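Local coordinates for WbbZ protein (Klebsiella pneumoniae subsp. pneumoniae NTUH-K2044, PDB 6X1L), which is of uncharacterised function but probably transfers pyruvyl groups during the synthesis of surface polysaccharides, at residues A[41-44]-A[45-48]; A[146-149]-A[150-154]. All coordinates share one frame; numbering follows the deposited sequence.

Contact 1: residues A[41-44]-A[45-48]; sequences ATYD and FFER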
loop_
_atom_site.group_PDB
_atom_site.type_symbol
_atom_site.label_atom_id
_atom_site.label_comp_id
_atom_site.label_asym_id
_atom_site.label_seq_id
_atom_site.Cartn_x
_atom_site.Cartn_y
_atom_site.Cartn_z
ATOM N N ALA A 41 -14.006 5.077 -1.812
ATOM C CA ALA A 41 -15.463 5.071 -1.707
ATOM C C ALA A 41 -16.096 6.232 -2.464
ATOM O O ALA A 41 -17.198 6.092 -3.005
ATOM C CB ALA A 41 -15.879 5.113 -0.239
ATOM N N THR A 42 -15.424 7.382 -2.511
ATOM C CA THR A 42 -15.950 8.499 -3.290
ATOM C C THR A 42 -15.913 8.190 -4.781
ATOM O O THR A 42 -16.844 8.537 -5.515
ATOM C CB THR A 42 -15.163 9.771 -2.979
ATOM O OG1 THR A 42 -15.193 10.015 -1.568
ATOM C CG2 THR A 42 -15.777 10.965 -3.694
ATOM N N TYR A 43 -14.854 7.520 -5.248
ATOM C CA TYR A 43 -14.816 7.127 -6.652
ATOM C C TYR A 43 -15.890 6.091 -6.956
ATOM O O TYR A 43 -16.516 6.135 -8.020
ATOM C CB TYR A 43 -13.420 6.610 -7.016
ATOM C CG TYR A 43 -12.359 7.684 -6.903
ATOM C CD1 TYR A 43 -12.543 8.927 -7.494
ATOM C CD2 TYR A 43 -11.194 7.469 -6.177
ATOM C CE1 TYR A 43 -11.589 9.921 -7.386
ATOM C CE2 TYR A 43 -10.230 8.459 -6.060
ATOM C CZ TYR A 43 -10.434 9.683 -6.667
ATOM O OH TYR A 43 -9.481 10.669 -6.554
ATOM N N ASP A 44 -16.120 5.153 -6.031
ATOM C CA ASP A 44 -17.225 4.213 -6.189
ATOM C C ASP A 44 -18.558 4.950 -6.244
ATOM O O ASP A 44 -19.449 4.590 -7.023
ATOM C CB ASP A 44 -17.223 3.206 -5.038
ATOM C CG ASP A 44 -15.976 2.329 -5.029
ATOM O OD1 ASP A 44 -15.182 2.416 -5.985
ATOM O OD2 ASP A 44 -15.790 1.558 -4.065
ATOM N N PHE A 45 -18.706 5.989 -5.423
ATOM C CA PHE A 45 -19.951 6.751 -5.389
ATOM C C PHE A 45 -20.184 7.501 -6.697
ATOM O O PHE A 45 -21.307 7.524 -7.212
ATOM C CB PHE A 45 -19.922 7.715 -4.206
ATOM C CG PHE A 45 -21.061 8.700 -4.197
ATOM C CD1 PHE A 45 -22.291 8.349 -3.678
ATOM C CD2 PHE A 45 -20.893 9.977 -4.702
ATOM C CE1 PHE A 45 -23.338 9.255 -3.665
ATOM C CE2 PHE A 45 -21.935 10.879 -4.698
ATOM C CZ PHE A 45 -23.158 10.521 -4.176
ATOM N N PHE A 46 -19.137 8.121 -7.249
ATOM C CA PHE A 46 -19.275 8.820 -8.523
ATOM C C PHE A 46 -19.660 7.864 -9.644
ATOM O O PHE A 46 -20.554 8.160 -10.445
ATOM C CB PHE A 46 -17.971 9.536 -8.876
ATOM C CG PHE A 46 -17.674 10.725 -8.009
ATOM C CD1 PHE A 46 -18.690 11.393 -7.349
ATOM C CD2 PHE A 46 -16.372 11.180 -7.861
ATOM C CE1 PHE A 46 -18.417 12.491 -6.554
ATOM C CE2 PHE A 46 -16.091 12.277 -7.069
ATOM C CZ PHE A 46 -17.117 12.934 -6.414
ATOM N N GLU A 47 -18.991 6.713 -9.721
ATOM C CA GLU A 47 -19.257 5.779 -10.809
ATOM C C GLU A 47 -20.660 5.193 -10.709
ATOM O O GLU A 47 -21.330 4.999 -11.730
ATOM C CB GLU A 47 -18.208 4.664 -10.812
ATOM C CG GLU A 47 -16.792 5.146 -11.092
ATOM C CD GLU A 47 -15.783 4.008 -11.133
ATOM O OE1 GLU A 47 -14.565 4.283 -11.068
ATOM O OE2 GLU A 47 -16.209 2.837 -11.227
ATOM N N ARG A 48 -21.126 4.913 -9.491
ATOM C CA ARG A 48 -22.431 4.280 -9.338
ATOM C C ARG A 48 -23.569 5.244 -9.646
ATOM O O ARG A 48 -24.663 4.807 -10.025
ATOM C CB ARG A 48 -22.576 3.713 -7.926
ATOM C CG ARG A 48 -23.706 2.712 -7.783
ATOM C CD ARG A 48 -24.787 3.241 -6.869
ATOM N NE ARG A 48 -24.294 3.416 -5.507
ATOM C CZ ARG A 48 -25.022 3.896 -4.505
ATOM N NH1 ARG A 48 -26.283 4.254 -4.711
ATOM N NH2 ARG A 48 -24.490 4.016 -3.299
#
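Thr42 and Phe46 meet one turn apart at the C-terminal end of helix 33-48, the crossover helix of a beta-alpha-beta unit between strands 23-27 and 53-55. The backbone evidence is four successive i to i+4 bonds, Phe45 N to Ala41 O, Phe46 N to Thr42 O, Glu47 N to Tyr43 O and Arg48 N to Asp44 O, all between 2.9 and 3.1 Å.

The apolar evidence centres on a CH-pi contact. Thr42 CG2 lies 4.0 Å from the centroid of the Phe46 ring and 28° off its normal; it gets there because CG2 is anti to the backbone N (chi1 of OG1 -56°). Thr42 O overhangs the same face near the rim, 3.4 Å above the plane. Phe46 also meets the ring of Tyr53, while Phe45 turns to Phe11 and Leu15 of helix 6-21.

Charged groups point to other partners. Asp44 OD1 forms salt bridges with Arg207 and Lys158, and Glu47 OE1 shares Arg207, which would offset the like charges of Asp44 OD1 and Glu47 OE2, 5.4 Å apart. The Glu47 chain runs out extended beyond CG, which sits beside its own backbone N (chi1 -64°) and 3.2 Å from Tyr43 O.

Contact 2: residues A[146-149]-A[150-154]; sequences ITDD and MAFYL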
loop_
_atom_site.group_PDB
_atom_site.type_symbol
_atom_site.label_atom_id
_atom_site.label_comp_id
_atom_site.label_asym_id
_atom_site.label_seq_id
_atom_site.Cartn_x
_atom_site.Cartn_y
_atom_site.Cartn_z
ATOM N N ILE A 146 -26.340 16.017 7.141
ATOM C CA ILE A 146 -25.674 14.985 7.924
ATOM C C ILE A 146 -25.878 13.644 7.232
ATOM O O ILE A 146 -26.986 13.332 6.778
ATOM C CB ILE A 146 -26.187 14.946 9.378
ATOM C CG1 ILE A 146 -25.436 13.885 10.187
ATOM C CG2 ILE A 146 -27.690 14.708 9.424
ATOM C CD1 ILE A 146 -25.626 14.013 11.679
ATOM N N THR A 147 -24.807 12.861 7.133
ATOM C CA THR A 147 -24.877 11.549 6.507
ATOM C C THR A 147 -23.600 10.800 6.864
ATOM O O THR A 147 -22.667 11.366 7.436
ATOM C CB THR A 147 -25.072 11.662 4.989
ATOM O OG1 THR A 147 -25.257 10.359 4.421
ATOM C CG2 THR A 147 -23.886 12.349 4.336
ATOM N N ASP A 148 -23.576 9.512 6.535
ATOM C CA ASP A 148 -22.445 8.669 6.899
ATOM C C ASP A 148 -21.172 9.100 6.182
ATOM O O ASP A 148 -21.203 9.624 5.065
ATOM C CB ASP A 148 -22.744 7.205 6.572
ATOM C CG ASP A 148 -23.738 6.585 7.532
ATOM O OD1 ASP A 148 -23.618 6.822 8.753
ATOM O OD2 ASP A 148 -24.642 5.861 7.064
ATOM N N ASP A 149 -20.038 8.877 6.849
ATOM C CA ASP A 149 -18.738 8.955 6.191
ATOM C C ASP A 149 -18.780 8.203 4.868
ATOM O O ASP A 149 -19.487 7.201 4.723
ATOM C CB ASP A 149 -17.653 8.374 7.103
ATOM C CG ASP A 149 -16.261 8.420 6.476
ATOM O OD1 ASP A 149 -15.573 9.458 6.603
ATOM O OD2 ASP A 149 -15.852 7.413 5.858
HETATM N N MSE A 150 -18.039 8.707 3.885
HETATM C CA MSE A 150 -18.054 8.130 2.541
HETATM C C MSE A 150 -17.709 6.637 2.530
HETATM O O MSE A 150 -18.249 5.882 1.717
HETATM C CB MSE A 150 -17.086 8.875 1.616
HETATM C CG MSE A 150 -17.481 10.304 1.286
HETATM SE SE MSE A 150 -19.253 10.455 0.475
HETATM C CE MSE A 150 -18.946 9.473 -1.179
ATOM N N ALA A 151 -16.830 6.209 3.444
ATOM C CA ALA A 151 -16.361 4.824 3.423
ATOM C C ALA A 151 -17.497 3.820 3.561
ATOM O O ALA A 151 -17.351 2.673 3.129
ATOM C CB ALA A 151 -15.326 4.589 4.524
ATOM N N PHE A 152 -18.638 4.217 4.128
ATOM C CA PHE A 152 -19.757 3.286 4.140
ATOM C C PHE A 152 -20.322 3.052 2.744
ATOM O O PHE A 152 -21.047 2.071 2.544
ATOM C CB PHE A 152 -20.829 3.780 5.116
ATOM C CG PHE A 152 -20.357 3.802 6.546
ATOM C CD1 PHE A 152 -20.412 2.653 7.327
ATOM C CD2 PHE A 152 -19.817 4.952 7.095
ATOM C CE1 PHE A 152 -19.956 2.658 8.634
ATOM C CE2 PHE A 152 -19.362 4.967 8.404
ATOM C CZ PHE A 152 -19.430 3.817 9.174
ATOM N N TYR A 153 -19.970 3.895 1.771
ATOM C CA TYR A 153 -20.337 3.690 0.373
ATOM C C TYR A 153 -19.383 2.761 -0.370
ATOM O O TYR A 153 -19.564 2.558 -1.574
ATOM C CB TYR A 153 -20.386 5.025 -0.377
ATOM C CG TYR A 153 -21.686 5.785 -0.232
ATOM C CD1 TYR A 153 -22.745 5.555 -1.105
ATOM C CD2 TYR A 153 -21.850 6.739 0.762
ATOM C CE1 TYR A 153 -23.935 6.247 -0.985
ATOM C CE2 TYR A 153 -23.037 7.438 0.891
ATOM C CZ TYR A 153 -24.074 7.186 0.014
ATOM O OH TYR A 153 -25.258 7.877 0.138
ATOM N N LEU A 154 -18.376 2.209 0.304
ATOM C CA LEU A 154 -17.372 1.399 -0.382
ATOM C C LEU A 154 -18.010 0.166 -1.011
ATOM O O LEU A 154 -18.724 -0.588 -0.346
ATOM C CB LEU A 154 -16.278 0.991 0.605
ATOM C CG LEU A 154 -14.988 0.381 0.045
ATOM C CD1 LEU A 154 -14.170 1.432 -0.685
ATOM C CD2 LEU A 154 -14.187 -0.240 1.176
HETATM O O HOH W 1 -16.222 10.882 4.446
#
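The Phe152 ring meets Asp149 O at its edge and in its plane, with CD2 3.3 Å from that oxygen. Asp148 comes in obliquely, its CB 3.7 Å from the same Phe152 CD2, and Asp149 CB approaches Phe152 CE2 at 4.0 Å, so the CD2-CE2 side of the ring is met by Asp149 O and by the CB atoms of both aspartates. Ile232 and Leu259, from helices 228-236 and 250-259, also touch this side chain. The Tyr153 ring has Met150 O at its edge, again in plane. The third flat group, the Asp149 carboxylate, is approached from above: Ala151 N bonds to Asp149 OD2 at 2.9 Å, 44° out of the carboxylate plane.

That bond depends on the side chain running anti to its backbone N (chi1 180°), which sets the carboxylate beside its own carbonyl carbon and close to the amides that follow. Asp149 O adds a longer bond of 3.2 Å to Phe152 N, with the donor well above the carbonyl plane. Water 1 accepts from Met150 N at 2.9 Å and donates weakly to Asp149 OD1. Both carboxylate oxygens have further partners, OD1 in a salt bridge with Arg125 and OD2 in a hydrogen bond with His229 NE2. The buried group is thus gripped from several sides, which should fix its rotation.

The side-chain bond from i to i+2 defines an Asx turn, and the main-chain bond from i to i+3 starts the 3-10 segment 150-153. Together they turn the chain just after strand 144-146, the last of the six-stranded parallel sheet, where the polypeptide leaves for the four-stranded one, consistent with the linker between the two domains of a GT-B-like fold.

How the contacts relate
Contacts 1 and 2 lie in series, nearly a hundred residues apart in sequence, yet pack directly, their centres 11 Å apart. Selenomethionine Met150 makes most of the join: its O is 3.2 Å from Ala41 CB, its CE 3.6 Å from Phe45 CB and its CG 3.7 Å from Thr42 OG1. Tyr153 extends the seam, meeting Phe45 edge-to-face and passing Arg48, whose NH2 is 3.2 Å from Tyr153 CD1 while NH1 forms a salt bridge with Asp12. Asp155 N bonds to Asp44 OD2, tying the chain just after 150-154 to helix 33-48. No ligand marks an active site; by analogy with GT-B enzymes, one would be expected in the cleft between the two sheet domains.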